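Local coordinates for CELL WALL surface anchor family protein (Streptococcus pneumoniae, PDB 2X9Z) that forms the repeating backbone subunit of the pneumococcal pilus, a cell-wall-anchored surface fibre probably involved in adhesion, at residues A[180-194]-A[206-220]. The protein carries 1 engineered substitution. Sequence-based numbering, arbitrary orientation.
Sequences TFDLVNAQAGKVVQT and VNGLDKNTEYKFVER. Engineered in segment 180-194: Ala-188 (natural residue Thr).
Strands 180-185 and 215-219 pair antiparallel, their axes 4.4 Å apart at closest and their directions 152° apart. Asp-182 with Val-218 and Val-184 with Lys-216 are the hydrogen-bonded pairs; Phe-181 with Glu-219 and Leu-183 with Phe-217 alternate with them as non-hydrogen-bonded pairs. Past the strand end, Ala-186 N still donates to Glu-214 O, and Gln-187 OE1 takes the Glu-214 N-H at 3.2 Å.

The two methyls of Leu-183 serve different neighbours. CD1 sits over the centre of the Phe-217 ring, 3.6 Å from the centroid, a CH-pi contact, while CD2 meets Val-206 and Leu-209 of the connecting chain tip to tip, 3.7 Å from Leu-209 CD1. Phe-181, Leu-183 and Phe-217 line the inner face of a three-stranded sheet with 180-185 central; both phenylalanines reach Leu-161 of the facing sheet, consistent with the sandwich of a Cna-B-like domain. Along the other edge of strand 180-185, Val-192 and Gln-193 both pair with Leu-183, a classic beta bulge.

The other face is polar at one end. The nearly straight Arg-220 chain (chi3 -176°) brings its guanidinium side-on to the Asp-182 carboxylate, planes 41° apart: NE to OD2 and NH2 to OD1, each 2.9 Å, in a salt bridge. Thr-194 OG1 also donates to OD1, helping fix the carboxylate's rotation, and Thr-180 CG2 lies over one guanidinium face. Lys-216 suits both surroundings: its apolar chain packs alongside Val-184, CE to CG1 3.9 Å, while NZ makes a salt bridge with Glu-255.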
# COMPACT_ATOMS: atom_id res chain seq x y z
N THR A 180 -15.46 7.19 5.28
CA THR A 180 -15.98 5.93 4.78
C THR A 180 -14.82 5.00 4.43
O THR A 180 -13.83 5.42 3.83
CB THR A 180 -16.88 6.15 3.55
OG1 THR A 180 -17.97 7.00 3.93
CG2 THR A 180 -17.43 4.83 3.02
N PHE A 181 -14.95 3.72 4.79
CA PHE A 181 -13.93 2.73 4.50
C PHE A 181 -14.55 1.52 3.84
O PHE A 181 -15.62 1.07 4.23
CB PHE A 181 -13.24 2.24 5.79
CG PHE A 181 -12.55 3.32 6.55
CD1 PHE A 181 -13.27 4.19 7.37
CD2 PHE A 181 -11.17 3.48 6.48
CE1 PHE A 181 -12.63 5.19 8.09
CE2 PHE A 181 -10.52 4.48 7.19
CZ PHE A 181 -11.26 5.33 7.99
N ASP A 182 -13.86 0.98 2.85
CA ASP A 182 -14.24 -0.30 2.29
C ASP A 182 -13.40 -1.38 2.95
O ASP A 182 -12.16 -1.33 2.92
CB ASP A 182 -14.06 -0.30 0.78
CG ASP A 182 -15.03 0.63 0.10
OD1 ASP A 182 -16.26 0.44 0.26
OD2 ASP A 182 -14.58 1.57 -0.60
N LEU A 183 -14.06 -2.34 3.58
CA LEU A 183 -13.37 -3.51 4.10
C LEU A 183 -13.24 -4.51 2.95
O LEU A 183 -14.23 -4.99 2.42
CB LEU A 183 -14.12 -4.12 5.29
CG LEU A 183 -13.38 -5.26 5.99
CD1 LEU A 183 -12.12 -4.75 6.69
CD2 LEU A 183 -14.29 -5.98 6.98
N VAL A 184 -12.00 -4.78 2.57
CA VAL A 184 -11.69 -5.59 1.39
C VAL A 184 -10.98 -6.86 1.84
O VAL A 184 -10.13 -6.82 2.73
CB VAL A 184 -10.76 -4.80 0.44
CG1 VAL A 184 -10.48 -5.58 -0.84
CG2 VAL A 184 -11.36 -3.42 0.13
N ASN A 185 -11.34 -7.98 1.23
CA ASN A 185 -10.58 -9.21 1.42
C ASN A 185 -9.19 -8.96 0.84
O ASN A 185 -9.06 -8.71 -0.36
CB ASN A 185 -11.27 -10.37 0.69
CG ASN A 185 -10.53 -11.69 0.82
OD1 ASN A 185 -9.31 -11.74 0.77
ND2 ASN A 185 -11.28 -12.77 0.97
N ALA A 186 -8.15 -9.00 1.68
CA ALA A 186 -6.81 -8.59 1.25
C ALA A 186 -6.20 -9.60 0.29
O ALA A 186 -5.28 -9.28 -0.46
CB ALA A 186 -5.90 -8.39 2.46
N GLN A 187 -6.72 -10.82 0.31
CA GLN A 187 -6.15 -11.88 -0.52
C GLN A 187 -6.81 -11.91 -1.89
O GLN A 187 -6.12 -12.02 -2.90
CB GLN A 187 -6.27 -13.23 0.19
CG GLN A 187 -5.59 -13.21 1.56
CD GLN A 187 -5.89 -14.43 2.40
OE1 GLN A 187 -6.42 -14.31 3.52
NE2 GLN A 187 -5.56 -15.60 1.88
N ALA A 188 -8.13 -11.78 -1.92
CA ALA A 188 -8.90 -11.94 -3.16
C ALA A 188 -9.28 -10.63 -3.84
O ALA A 188 -9.47 -10.60 -5.05
CB ALA A 188 -10.14 -12.79 -2.90
N GLY A 189 -9.43 -9.57 -3.06
CA GLY A 189 -9.62 -8.24 -3.62
C GLY A 189 -11.02 -7.66 -3.65
O GLY A 189 -11.22 -6.53 -4.08
N LYS A 190 -12.01 -8.43 -3.20
CA LYS A 190 -13.40 -7.99 -3.25
C LYS A 190 -13.85 -7.25 -1.99
O LYS A 190 -13.41 -7.56 -0.89
CB LYS A 190 -14.31 -9.19 -3.52
CG LYS A 190 -15.74 -8.84 -3.88
CD LYS A 190 -16.48 -10.07 -4.37
CE LYS A 190 -17.95 -9.77 -4.64
NZ LYS A 190 -18.67 -11.01 -5.04
N VAL A 191 -14.75 -6.28 -2.16
CA VAL A 191 -15.29 -5.54 -1.03
C VAL A 191 -16.31 -6.37 -0.24
O VAL A 191 -17.30 -6.85 -0.81
CB VAL A 191 -15.93 -4.20 -1.47
CG1 VAL A 191 -16.49 -3.45 -0.27
CG2 VAL A 191 -14.91 -3.33 -2.21
N VAL A 192 -16.05 -6.54 1.05
CA VAL A 192 -16.94 -7.35 1.88
C VAL A 192 -17.90 -6.52 2.72
O VAL A 192 -19.01 -6.96 3.02
CB VAL A 192 -16.17 -8.34 2.79
CG1 VAL A 192 -15.42 -9.37 1.95
CG2 VAL A 192 -15.22 -7.59 3.72
N GLN A 193 -17.50 -5.31 3.08
CA GLN A 193 -18.38 -4.41 3.81
C GLN A 193 -17.91 -2.98 3.62
O GLN A 193 -16.74 -2.74 3.36
CB GLN A 193 -18.39 -4.75 5.31
CG GLN A 193 -19.56 -4.16 6.09
CD GLN A 193 -20.86 -4.92 5.87
OE1 GLN A 193 -20.89 -5.98 5.23
NE2 GLN A 193 -21.95 -4.39 6.42
N THR A 194 -18.84 -2.04 3.70
CA THR A 194 -18.51 -0.63 3.69
C THR A 194 -19.01 -0.05 4.99
O THR A 194 -20.17 -0.26 5.36
CB THR A 194 -19.17 0.08 2.50
OG1 THR A 194 -18.66 -0.48 1.28
CG2 THR A 194 -18.87 1.58 2.53
N VAL A 206 -16.79 -4.27 12.45
CA VAL A 206 -17.48 -5.18 11.54
C VAL A 206 -17.53 -6.56 12.19
O VAL A 206 -16.54 -7.05 12.72
CB VAL A 206 -16.77 -5.26 10.18
CG1 VAL A 206 -17.47 -6.26 9.28
CG2 VAL A 206 -16.72 -3.88 9.53
N ASN A 207 -18.71 -7.18 12.17
CA ASN A 207 -18.89 -8.48 12.80
C ASN A 207 -19.05 -9.58 11.75
O ASN A 207 -19.25 -9.29 10.57
CB ASN A 207 -20.11 -8.46 13.72
CG ASN A 207 -20.26 -7.15 14.47
OD1 ASN A 207 -21.19 -6.38 14.20
ND2 ASN A 207 -19.37 -6.89 15.42
N GLY A 208 -18.95 -10.83 12.19
CA GLY A 208 -19.29 -11.97 11.34
C GLY A 208 -18.29 -12.30 10.25
O GLY A 208 -18.66 -12.90 9.24
N LEU A 209 -17.03 -11.94 10.47
CA LEU A 209 -15.97 -12.17 9.49
C LEU A 209 -15.32 -13.54 9.68
O LEU A 209 -15.53 -14.21 10.69
CB LEU A 209 -14.92 -11.05 9.57
CG LEU A 209 -15.45 -9.65 9.25
CD1 LEU A 209 -14.46 -8.57 9.67
CD2 LEU A 209 -15.77 -9.56 7.77
N ASP A 210 -14.53 -13.95 8.70
CA ASP A 210 -13.81 -15.22 8.76
C ASP A 210 -12.51 -15.02 9.52
O ASP A 210 -11.64 -14.27 9.08
CB ASP A 210 -13.56 -15.75 7.35
CG ASP A 210 -12.68 -16.99 7.33
OD1 ASP A 210 -12.38 -17.55 8.41
OD2 ASP A 210 -12.29 -17.41 6.23
N LYS A 211 -12.37 -15.68 10.66
CA LYS A 211 -11.22 -15.47 11.53
C LYS A 211 -9.90 -15.88 10.88
O LYS A 211 -8.83 -15.50 11.36
CB LYS A 211 -11.40 -16.20 12.86
N ASN A 212 -9.98 -16.64 9.79
CA ASN A 212 -8.78 -17.11 9.09
C ASN A 212 -8.47 -16.33 7.82
O ASN A 212 -7.58 -16.70 7.05
CB ASN A 212 -8.92 -18.60 8.76
CG ASN A 212 -9.04 -19.45 10.00
OD1 ASN A 212 -8.24 -19.33 10.93
ND2 ASN A 212 -10.04 -20.32 10.03
N THR A 213 -9.21 -15.25 7.58
CA THR A 213 -9.01 -14.44 6.39
C THR A 213 -8.43 -13.09 6.77
O THR A 213 -8.81 -12.50 7.78
CB THR A 213 -10.35 -14.25 5.63
OG1 THR A 213 -10.82 -15.52 5.17
CG2 THR A 213 -10.17 -13.34 4.43
N GLU A 214 -7.48 -12.60 5.98
CA GLU A 214 -6.95 -11.25 6.19
C GLU A 214 -7.75 -10.23 5.42
O GLU A 214 -8.05 -10.43 4.24
CB GLU A 214 -5.49 -11.18 5.76
CG GLU A 214 -4.55 -11.87 6.70
CD GLU A 214 -3.11 -11.69 6.29
OE1 GLU A 214 -2.69 -12.38 5.35
OE2 GLU A 214 -2.42 -10.85 6.88
N TYR A 215 -8.09 -9.13 6.09
CA TYR A 215 -8.85 -8.04 5.48
C TYR A 215 -8.10 -6.73 5.64
O TYR A 215 -7.14 -6.64 6.40
CB TYR A 215 -10.21 -7.88 6.17
CG TYR A 215 -11.10 -9.11 6.16
CD1 TYR A 215 -12.06 -9.29 5.18
CD2 TYR A 215 -10.99 -10.06 7.16
CE1 TYR A 215 -12.88 -10.41 5.18
CE2 TYR A 215 -11.81 -11.18 7.18
CZ TYR A 215 -12.75 -11.35 6.18
OH TYR A 215 -13.57 -12.45 6.19
N LYS A 216 -8.55 -5.72 4.91
CA LYS A 216 -7.97 -4.39 5.04
C LYS A 216 -9.08 -3.36 4.95
O LYS A 216 -9.99 -3.50 4.12
CB LYS A 216 -6.92 -4.15 3.95
CG LYS A 216 -7.42 -4.35 2.52
CD LYS A 216 -6.30 -4.23 1.47
CE LYS A 216 -6.87 -4.35 0.06
NZ LYS A 216 -5.81 -4.37 -1.00
N PHE A 217 -9.04 -2.33 5.80
CA PHE A 217 -9.92 -1.17 5.63
C PHE A 217 -9.21 -0.20 4.70
O PHE A 217 -8.12 0.30 5.03
CB PHE A 217 -10.19 -0.45 6.96
CG PHE A 217 -11.12 -1.19 7.89
CD1 PHE A 217 -12.49 -1.18 7.69
CD2 PHE A 217 -10.61 -1.84 9.00
CE1 PHE A 217 -13.34 -1.84 8.57
CE2 PHE A 217 -11.45 -2.50 9.88
CZ PHE A 217 -12.82 -2.50 9.67
N VAL A 218 -9.82 0.10 3.56
CA VAL A 218 -9.25 1.07 2.63
C VAL A 218 -10.06 2.36 2.73
O VAL A 218 -11.25 2.38 2.40
CB VAL A 218 -9.25 0.54 1.17
CG1 VAL A 218 -8.51 1.49 0.26
CG2 VAL A 218 -8.64 -0.87 1.10
N GLU A 219 -9.43 3.42 3.21
CA GLU A 219 -10.11 4.70 3.37
C GLU A 219 -10.48 5.28 2.01
O GLU A 219 -9.61 5.43 1.14
CB GLU A 219 -9.22 5.67 4.13
CG GLU A 219 -9.88 6.99 4.48
CD GLU A 219 -9.01 7.82 5.40
OE1 GLU A 219 -8.73 7.36 6.53
OE2 GLU A 219 -8.61 8.93 5.00
N ARG A 220 -11.75 5.59 1.80
CA ARG A 220 -12.11 6.40 0.64
C ARG A 220 -11.53 7.80 0.84
O ARG A 220 -11.63 8.38 1.91
CB ARG A 220 -13.62 6.45 0.47
CG ARG A 220 -14.25 5.08 0.16
CD ARG A 220 -15.72 5.21 -0.18
NE ARG A 220 -16.33 3.89 -0.36
CZ ARG A 220 -17.60 3.70 -0.64
NH1 ARG A 220 -18.42 4.73 -0.78
NH2 ARG A 220 -18.07 2.46 -0.80
O HOH W 1 -14.07 8.74 3.39
O HOH W 2 -11.98 2.32 -0.49
O HOH W 3 -7.22 -7.11 -2.06
O HOH W 4 -4.17 -6.69 -0.81
O HOH W 5 -5.66 -15.34 5.77